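Local coordinates for fatty acid synthase 1, isoform A (Drosophila melanogaster, PDB 6FN6), which probably builds long-chain saturated fatty acids from acetyl-CoA and malonyl-CoA with NADPH, this part being its dehydratase, enoylreductase and ketoreductase region, at residues F378-L383 with A436-V441; M38-Q43 with V77-N82; D898-A901 with A905-P908. One frame throughout, in Å; residues are numbered along the deposited sequence.

Interaction 1: F378-L383 with A436-V441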
loop_
_atom_site.group_PDB
_atom_site.type_symbol
_atom_site.label_atom_id
_atom_site.label_comp_id
_atom_site.label_asym_id
_atom_site.label_seq_id
_atom_site.Cartn_x
_atom_site.Cartn_y
_atom_site.Cartn_z
ATOM N N PHE A 378 73.419 16.239 11.281
ATOM C CA PHE A 378 73.096 17.166 10.208
ATOM C C PHE A 378 73.388 18.599 10.636
ATOM O O PHE A 378 73.138 18.978 11.780
ATOM C CB PHE A 378 71.632 17.032 9.788
ATOM C CG PHE A 378 71.229 17.993 8.707
ATOM C CD1 PHE A 378 71.480 17.706 7.376
ATOM C CD2 PHE A 378 70.606 19.192 9.023
ATOM C CE1 PHE A 378 71.115 18.592 6.381
ATOM C CE2 PHE A 378 70.238 20.081 8.032
ATOM C CZ PHE A 378 70.492 19.781 6.709
ATOM N N GLY A 379 73.928 19.386 9.712
ATOM C CA GLY A 379 74.245 20.776 9.981
ATOM C C GLY A 379 74.335 21.599 8.712
ATOM O O GLY A 379 74.593 21.064 7.634
ATOM N N ILE A 380 74.115 22.903 8.838
ATOM C CA ILE A 380 74.204 23.806 7.699
ATOM C C ILE A 380 75.296 24.832 7.967
ATOM O O ILE A 380 75.332 25.450 9.030
ATOM C CB ILE A 380 72.851 24.497 7.413
ATOM C CG1 ILE A 380 71.751 23.444 7.219
ATOM C CG2 ILE A 380 72.968 25.415 6.191
ATOM C CD1 ILE A 380 70.389 24.007 6.868
ATOM N N ASP A 381 76.188 24.997 6.998
ATOM C CA ASP A 381 77.256 25.985 7.088
ATOM C C ASP A 381 78.183 25.699 8.267
ATOM O O ASP A 381 78.606 26.614 8.972
ATOM C CB ASP A 381 76.665 27.392 7.206
ATOM C CG ASP A 381 75.773 27.746 6.032
ATOM O OD1 ASP A 381 75.990 27.192 4.933
ATOM O OD2 ASP A 381 74.856 28.578 6.205
ATOM N N VAL A 382 78.506 24.425 8.465
ATOM C CA VAL A 382 79.387 24.018 9.552
ATOM C C VAL A 382 80.835 24.304 9.165
ATOM O O VAL A 382 81.644 24.697 10.004
ATOM C CB VAL A 382 79.184 22.530 9.898
ATOM C CG1 VAL A 382 80.161 22.084 10.985
ATOM C CG2 VAL A 382 77.751 22.281 10.334
ATOM N N LEU A 383 81.156 24.097 7.893
ATOM C CA LEU A 383 82.501 24.350 7.391
ATOM C C LEU A 383 82.682 25.830 7.056
ATOM O O LEU A 383 83.796 26.287 6.801
ATOM C CB LEU A 383 82.780 23.491 6.158
ATOM C CG LEU A 383 82.543 21.988 6.331
ATOM C CD1 LEU A 383 82.769 21.259 5.017
ATOM C CD2 LEU A 383 83.440 21.409 7.426
ATOM N N ALA A 436 72.981 25.477 -7.763
ATOM C CA ALA A 436 74.337 25.996 -7.751
ATOM C C ALA A 436 74.481 26.806 -6.472
ATOM O O ALA A 436 73.486 27.130 -5.827
ATOM C CB ALA A 436 74.618 26.837 -8.977
ATOM N N THR A 437 75.713 27.118 -6.095
ATOM C CA THR A 437 75.989 27.856 -4.861
ATOM C C THR A 437 75.726 27.042 -3.592
ATOM O O THR A 437 75.980 27.530 -2.491
ATOM C CB THR A 437 75.168 29.171 -4.764
ATOM O OG1 THR A 437 73.778 28.919 -5.004
ATOM C CG2 THR A 437 75.686 30.200 -5.762
ATOM N N ARG A 438 75.211 25.822 -3.724
ATOM C CA ARG A 438 74.994 24.976 -2.549
ATOM C C ARG A 438 75.214 23.502 -2.872
ATOM O O ARG A 438 75.042 23.068 -4.011
ATOM C CB ARG A 438 73.591 25.177 -1.975
ATOM C CG ARG A 438 73.421 26.471 -1.196
ATOM C CD ARG A 438 72.269 26.382 -0.207
ATOM N NE ARG A 438 72.271 27.507 0.725
ATOM C CZ ARG A 438 72.907 27.522 1.894
ATOM N NH1 ARG A 438 73.611 26.470 2.293
ATOM N NH2 ARG A 438 72.844 28.597 2.668
ATOM N N VAL A 439 75.601 22.743 -1.851
ATOM C CA VAL A 439 75.920 21.329 -2.013
ATOM C C VAL A 439 75.647 20.560 -0.723
ATOM O O VAL A 439 75.857 21.080 0.373
ATOM C CB VAL A 439 77.394 21.149 -2.460
ATOM C CG1 VAL A 439 78.347 21.736 -1.423
ATOM C CG2 VAL A 439 77.705 19.678 -2.714
ATOM N N LEU A 440 75.176 19.324 -0.855
ATOM C CA LEU A 440 75.016 18.449 0.301
ATOM C C LEU A 440 76.193 17.477 0.360
ATOM O O LEU A 440 76.440 16.726 -0.587
ATOM C CB LEU A 440 73.689 17.689 0.235
ATOM C CG LEU A 440 73.276 16.929 1.502
ATOM C CD1 LEU A 440 72.990 17.892 2.653
ATOM C CD2 LEU A 440 72.066 16.040 1.239
ATOM N N VAL A 441 76.924 17.504 1.470
ATOM C CA VAL A 441 78.127 16.697 1.614
ATOM C C VAL A 441 77.938 15.640 2.692
ATOM O O VAL A 441 77.585 15.950 3.831
ATOM C CB VAL A 441 79.349 17.585 1.935
ATOM C CG1 VAL A 441 80.619 16.751 1.989
ATOM C CG2 VAL A 441 79.488 18.700 0.908
#
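D381 and R438 form a long salt bridge, with OD1 of D381 3.6 Å from NH1 of R438. The acid comes in at the edge of the guanidinium, and the two flat groups are nearly coplanar, 27° apart. The second oxygen adds little: OD2 of D381 is 4.1 Å from NH2 of R438. R438 starts with CG beside its backbone N (chi1 -76°) and runs extended to NE. The last torsion (chi4 -90°) then turns the guanidinium out of the line of the chain. The side chain thus reaches across to D381, which directly follows the end of strand 374-380. I380 meets the same nitrogen obliquely, its CG2 4.1 Å from NH1 of R438. Deeper in, CD1 of L440 meets the edge of the F378 ring, 4.2 Å from CE1. The sheet has the 3-2-1-4-5-7-6 strand order of class I methyltransferases, consistent with the pseudo-methyltransferase domain of animal fatty acid synthases. Strand 402-409 runs between the two segments, pairs with both strands and places I405 against F378 and L440. Helix 279-296 packs against the apolar pair, with L287 on F378 and A286 on L440.

Interaction 2: M38-Q43 with V77-N82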
loop_
_atom_site.group_PDB
_atom_site.type_symbol
_atom_site.label_atom_id
_atom_site.label_comp_id
_atom_site.label_asym_id
_atom_site.label_seq_id
_atom_site.Cartn_x
_atom_site.Cartn_y
_atom_site.Cartn_z
ATOM N N MET A 38 15.813 -14.277 13.495
ATOM C CA MET A 38 14.794 -15.260 13.174
ATOM C C MET A 38 14.754 -16.334 14.252
ATOM O O MET A 38 13.684 -16.758 14.682
ATOM C CB MET A 38 15.068 -15.879 11.805
ATOM C CG MET A 38 15.108 -14.869 10.670
ATOM S SD MET A 38 15.683 -15.548 9.100
ATOM C CE MET A 38 14.555 -16.919 8.881
ATOM N N THR A 39 15.930 -16.752 14.709
ATOM C CA THR A 39 16.031 -17.760 15.755
ATOM C C THR A 39 15.439 -17.237 17.061
ATOM O O THR A 39 14.712 -17.954 17.744
ATOM C CB THR A 39 17.493 -18.192 15.979
ATOM O OG1 THR A 39 18.009 -18.765 14.773
ATOM C CG2 THR A 39 17.599 -19.218 17.108
ATOM N N LEU A 40 15.771 -15.999 17.417
ATOM C CA LEU A 40 15.238 -15.383 18.627
ATOM C C LEU A 40 13.715 -15.310 18.581
ATOM O O LEU A 40 13.041 -15.632 19.559
ATOM C CB LEU A 40 15.816 -13.981 18.823
ATOM C CG LEU A 40 17.311 -13.862 19.137
ATOM C CD1 LEU A 40 17.673 -12.410 19.414
ATOM C CD2 LEU A 40 17.719 -14.749 20.313
ATOM N N ALA A 41 13.180 -14.885 17.442
ATOM C CA ALA A 41 11.736 -14.805 17.263
ATOM C C ALA A 41 11.133 -16.201 17.341
ATOM O O ALA A 41 10.078 -16.409 17.943
ATOM C CB ALA A 41 11.395 -14.148 15.934
ATOM N N TRP A 42 11.822 -17.157 16.734
ATOM C CA TRP A 42 11.378 -18.542 16.725
ATOM C C TRP A 42 11.359 -19.118 18.139
ATOM O O TRP A 42 10.369 -19.717 18.563
ATOM C CB TRP A 42 12.295 -19.371 15.823
ATOM C CG TRP A 42 11.978 -20.831 15.771
ATOM C CD1 TRP A 42 10.803 -21.433 16.114
ATOM C CD2 TRP A 42 12.859 -21.878 15.352
ATOM N NE1 TRP A 42 10.899 -22.793 15.933
ATOM C CE2 TRP A 42 12.153 -23.089 15.466
ATOM C CE3 TRP A 42 14.179 -21.906 14.890
ATOM C CZ2 TRP A 42 12.721 -24.316 15.135
ATOM C CZ3 TRP A 42 14.741 -23.127 14.563
ATOM C CH2 TRP A 42 14.013 -24.315 14.688
ATOM N N GLN A 43 12.459 -18.936 18.861
ATOM C CA GLN A 43 12.602 -19.505 20.196
ATOM C C GLN A 43 11.576 -18.948 21.176
ATOM O O GLN A 43 10.779 -19.697 21.741
ATOM C CB GLN A 43 14.014 -19.255 20.725
ATOM C CG GLN A 43 15.059 -20.180 20.121
ATOM C CD GLN A 43 16.459 -19.884 20.612
ATOM O OE1 GLN A 43 16.720 -18.828 21.187
ATOM N NE2 GLN A 43 17.373 -20.821 20.387
ATOM N N VAL A 77 24.407 -6.661 24.578
ATOM C CA VAL A 77 23.340 -6.055 23.790
ATOM C C VAL A 77 22.008 -6.689 24.168
ATOM O O VAL A 77 21.916 -7.904 24.349
ATOM C CB VAL A 77 23.614 -6.196 22.279
ATOM C CG1 VAL A 77 23.839 -7.651 21.914
ATOM C CG2 VAL A 77 22.466 -5.613 21.464
ATOM N N LYS A 78 20.978 -5.856 24.277
ATOM C CA LYS A 78 19.666 -6.312 24.708
ATOM C C LYS A 78 18.653 -6.259 23.569
ATOM O O LYS A 78 18.447 -5.207 22.963
ATOM C CB LYS A 78 19.190 -5.455 25.884
ATOM C CG LYS A 78 20.125 -5.522 27.086
ATOM C CD LYS A 78 19.528 -4.908 28.340
ATOM C CE LYS A 78 20.474 -5.084 29.523
ATOM N NZ LYS A 78 19.918 -4.558 30.800
ATOM N N PHE A 79 18.021 -7.394 23.283
ATOM C CA PHE A 79 16.976 -7.449 22.265
ATOM C C PHE A 79 15.596 -7.527 22.915
ATOM O O PHE A 79 15.360 -8.351 23.798
ATOM C CB PHE A 79 17.175 -8.648 21.332
ATOM C CG PHE A 79 18.445 -8.596 20.526
ATOM C CD1 PHE A 79 18.621 -7.639 19.539
ATOM C CD2 PHE A 79 19.455 -9.519 20.741
ATOM C CE1 PHE A 79 19.788 -7.597 18.791
ATOM C CE2 PHE A 79 20.621 -9.481 19.998
ATOM C CZ PHE A 79 20.786 -8.519 19.021
ATOM N N GLY A 80 14.692 -6.655 22.473
ATOM C CA GLY A 80 13.314 -6.654 22.937
ATOM C C GLY A 80 12.358 -7.204 21.895
ATOM O O GLY A 80 12.333 -6.724 20.765
ATOM N N ILE A 81 11.577 -8.216 22.270
ATOM C CA ILE A 81 10.668 -8.876 21.334
ATOM C C ILE A 81 9.222 -8.729 21.804
ATOM O O ILE A 81 8.940 -8.818 22.998
ATOM C CB ILE A 81 11.028 -10.364 21.163
ATOM C CG1 ILE A 81 12.546 -10.524 21.015
ATOM C CG2 ILE A 81 10.295 -10.942 19.959
ATOM C CD1 ILE A 81 13.014 -11.945 20.752
ATOM N N ASN A 82 8.311 -8.518 20.856
ATOM C CA ASN A 82 6.889 -8.362 21.165
ATOM C C ASN A 82 6.016 -9.025 20.098
ATOM O O ASN A 82 6.353 -9.012 18.916
ATOM C CB ASN A 82 6.528 -6.879 21.286
ATOM C CG ASN A 82 5.276 -6.647 22.108
ATOM O OD1 ASN A 82 4.406 -7.515 22.195
ATOM N ND2 ASN A 82 5.177 -5.472 22.716
#
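F79 and I81 of strand 77-82 both touch L40 of helix 38-43. V77 comes first. It does not meet the helix, but its CG2 sits 4.1 Å above the plane of the F79 ring, near its rim. F79 follows. Its CD2 is 3.6 Å from CD1 of L40, and the methyl comes in obliquely to the ring. The leucine lies crosswise to the phenylalanine. F32 and Y37 also meet the F79 ring, which lies about 11 Å from the side chain of H24, the predicted proton acceptor of the dehydratase. I81 points to the helix at its closest pass. Its CG1 stands beside the backbone N (chi1 -44°) and carries CD1 onto the helix, 4.0 Å from CB of L40 and 3.9 Å from O of L40. N82 ends the segment and makes a weak hydrogen bond to N82 of the second subunit. The side chains that meet are all apolar and buried. The contact is the helix-on-sheet packing of the N-terminal hotdog fold. The segment axes come within 9.7 Å and cross at -49°. Strand 76-83 pairs with strands 7-12 and 89-93, while M38 and W42 of helix 34-48 pack on strands 58-65 and 191-201.

Interaction 3: D898-A901 with A905-P908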
loop_
_atom_site.group_PDB
_atom_site.type_symbol
_atom_site.label_atom_id
_atom_site.label_comp_id
_atom_site.label_asym_id
_atom_site.label_seq_id
_atom_site.Cartn_x
_atom_site.Cartn_y
_atom_site.Cartn_z
ATOM N N ASP A 898 33.438 25.211 -25.063
ATOM C CA ASP A 898 32.743 26.423 -25.480
ATOM C C ASP A 898 32.221 26.251 -26.901
ATOM O O ASP A 898 32.941 25.782 -27.780
ATOM C CB ASP A 898 33.668 27.635 -25.390
ATOM C CG ASP A 898 33.769 28.189 -23.983
ATOM O OD1 ASP A 898 32.715 28.504 -23.393
ATOM O OD2 ASP A 898 34.898 28.292 -23.460
ATOM N N GLU A 899 30.967 26.628 -27.125
ATOM C CA GLU A 899 30.355 26.463 -28.439
ATOM C C GLU A 899 30.913 27.469 -29.445
ATOM O O GLU A 899 31.048 28.659 -29.153
ATOM C CB GLU A 899 28.835 26.605 -28.339
ATOM C CG GLU A 899 28.106 26.390 -29.658
ATOM C CD GLU A 899 26.602 26.516 -29.524
ATOM O OE1 GLU A 899 26.118 26.748 -28.396
ATOM O OE2 GLU A 899 25.901 26.377 -30.550
ATOM N N GLU A 900 31.235 26.970 -30.635
ATOM C CA GLU A 900 31.706 27.806 -31.733
ATOM C C GLU A 900 30.668 28.858 -32.107
ATOM O O GLU A 900 29.463 28.629 -31.988
ATOM C CB GLU A 900 32.048 26.950 -32.954
ATOM C CG GLU A 900 33.289 26.088 -32.778
ATOM C CD GLU A 900 33.019 24.820 -31.993
ATOM O OE1 GLU A 900 31.908 24.681 -31.441
ATOM O OE2 GLU A 900 33.921 23.958 -31.928
ATOM N N ALA A 901 31.144 30.014 -32.554
ATOM C CA ALA A 901 30.274 31.154 -32.807
ATOM C C ALA A 901 29.451 30.958 -34.078
ATOM O O ALA A 901 29.897 30.312 -35.027
ATOM C CB ALA A 901 31.098 32.427 -32.907
ATOM N N ALA A 905 26.631 24.311 -38.060
ATOM C CA ALA A 905 27.363 23.052 -38.116
ATOM C C ALA A 905 28.816 23.291 -38.505
ATOM O O ALA A 905 29.113 24.096 -39.388
ATOM C CB ALA A 905 26.701 22.100 -39.098
ATOM N N LEU A 906 29.721 22.586 -37.832
ATOM C CA LEU A 906 31.148 22.844 -37.969
ATOM C C LEU A 906 31.979 21.737 -37.323
ATOM O O LEU A 906 31.657 21.269 -36.234
ATOM C CB LEU A 906 31.475 24.195 -37.331
ATOM C CG LEU A 906 32.932 24.634 -37.217
ATOM C CD1 LEU A 906 33.558 24.776 -38.587
ATOM C CD2 LEU A 906 33.013 25.941 -36.453
ATOM N N GLN A 907 33.049 21.322 -37.996
ATOM C CA GLN A 907 33.942 20.301 -37.451
ATOM C C GLN A 907 34.736 20.872 -36.272
ATOM O O GLN A 907 35.329 21.946 -36.389
ATOM C CB GLN A 907 34.886 19.778 -38.534
ATOM C CG GLN A 907 35.554 18.454 -38.183
ATOM C CD GLN A 907 34.566 17.300 -38.137
ATOM O OE1 GLN A 907 33.509 17.350 -38.765
ATOM N NE2 GLN A 907 34.906 16.257 -37.387
ATOM N N PRO A 908 34.766 20.154 -35.135
ATOM C CA PRO A 908 35.373 20.719 -33.922
ATOM C C PRO A 908 36.897 20.807 -33.940
ATOM O O PRO A 908 37.573 19.930 -34.481
ATOM C CB PRO A 908 34.914 19.753 -32.827
ATOM C CG PRO A 908 34.746 18.457 -33.521
ATOM C CD PRO A 908 34.252 18.790 -34.902
#
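In E900, chi1 of -70° sets CG beside the backbone N, and chi2 of 80° puts a bend in the chain. In L906, chi1 of 174° swings CG opposite the backbone N and brings CD2 onto the stem of the glutamate. The two side chains meet within one irregular surface loop of the enoylreductase, a domain of the medium-chain dehydrogenase/reductase type, in keeping with its zinc-binding dehydrogenase family. The loop leaves strand 891-895 and runs on to strand 913-915. Neither segment is helix or strand. Most of their backbone angles are close to polyproline II values. The E900 and L906 side chains cross obliquely. CD2 of L906 is 3.7 Å from CG and 3.8 Å from CB of E900. This touch is between methyl and methylene groups alone.

The bend in E900 separates its two halves. The aliphatic stem lies against L906, and the carboxylate turns away to the body of the domain. There OE1 makes a salt bridge to R646, and OE2 is hydrogen-bonded to OH of Y607. These two partners probably fix the rotation of the carboxylate and tie the loop to strands 601-611 and 642-646. P908 packs on T605 and Y607 of the same sheet, and L906 is held by a backbone hydrogen bond to G650. L906 is exposed and also touches a neighbouring molecule in the crystal. The second meeting point is loose: OE2 of E900 stands 4.1 Å from CA of P908.

Overall arrangement
The contacts lie far apart and share no strand or helix. Interactions 1 and 2 fall on opposite sides of the chain's centre, their centres about 73 Å apart. Interaction 2 is core: helix meets sheet through apolar side chains. Interaction 1 is partly buried and mixed, with an apolar pair inside and a long ion pair nearer the surface; it joins two non-neighbouring strands and the loop after one. Interaction 3 is a surface contact within one loop: a leucine rests on the stem of a glutamate whose carboxylate is held by residues outside both segments. Each lies in a different domain: probably the pseudo-methyltransferase, then the dehydratase and the enoylreductase. None has a hydrogen bond between its segments.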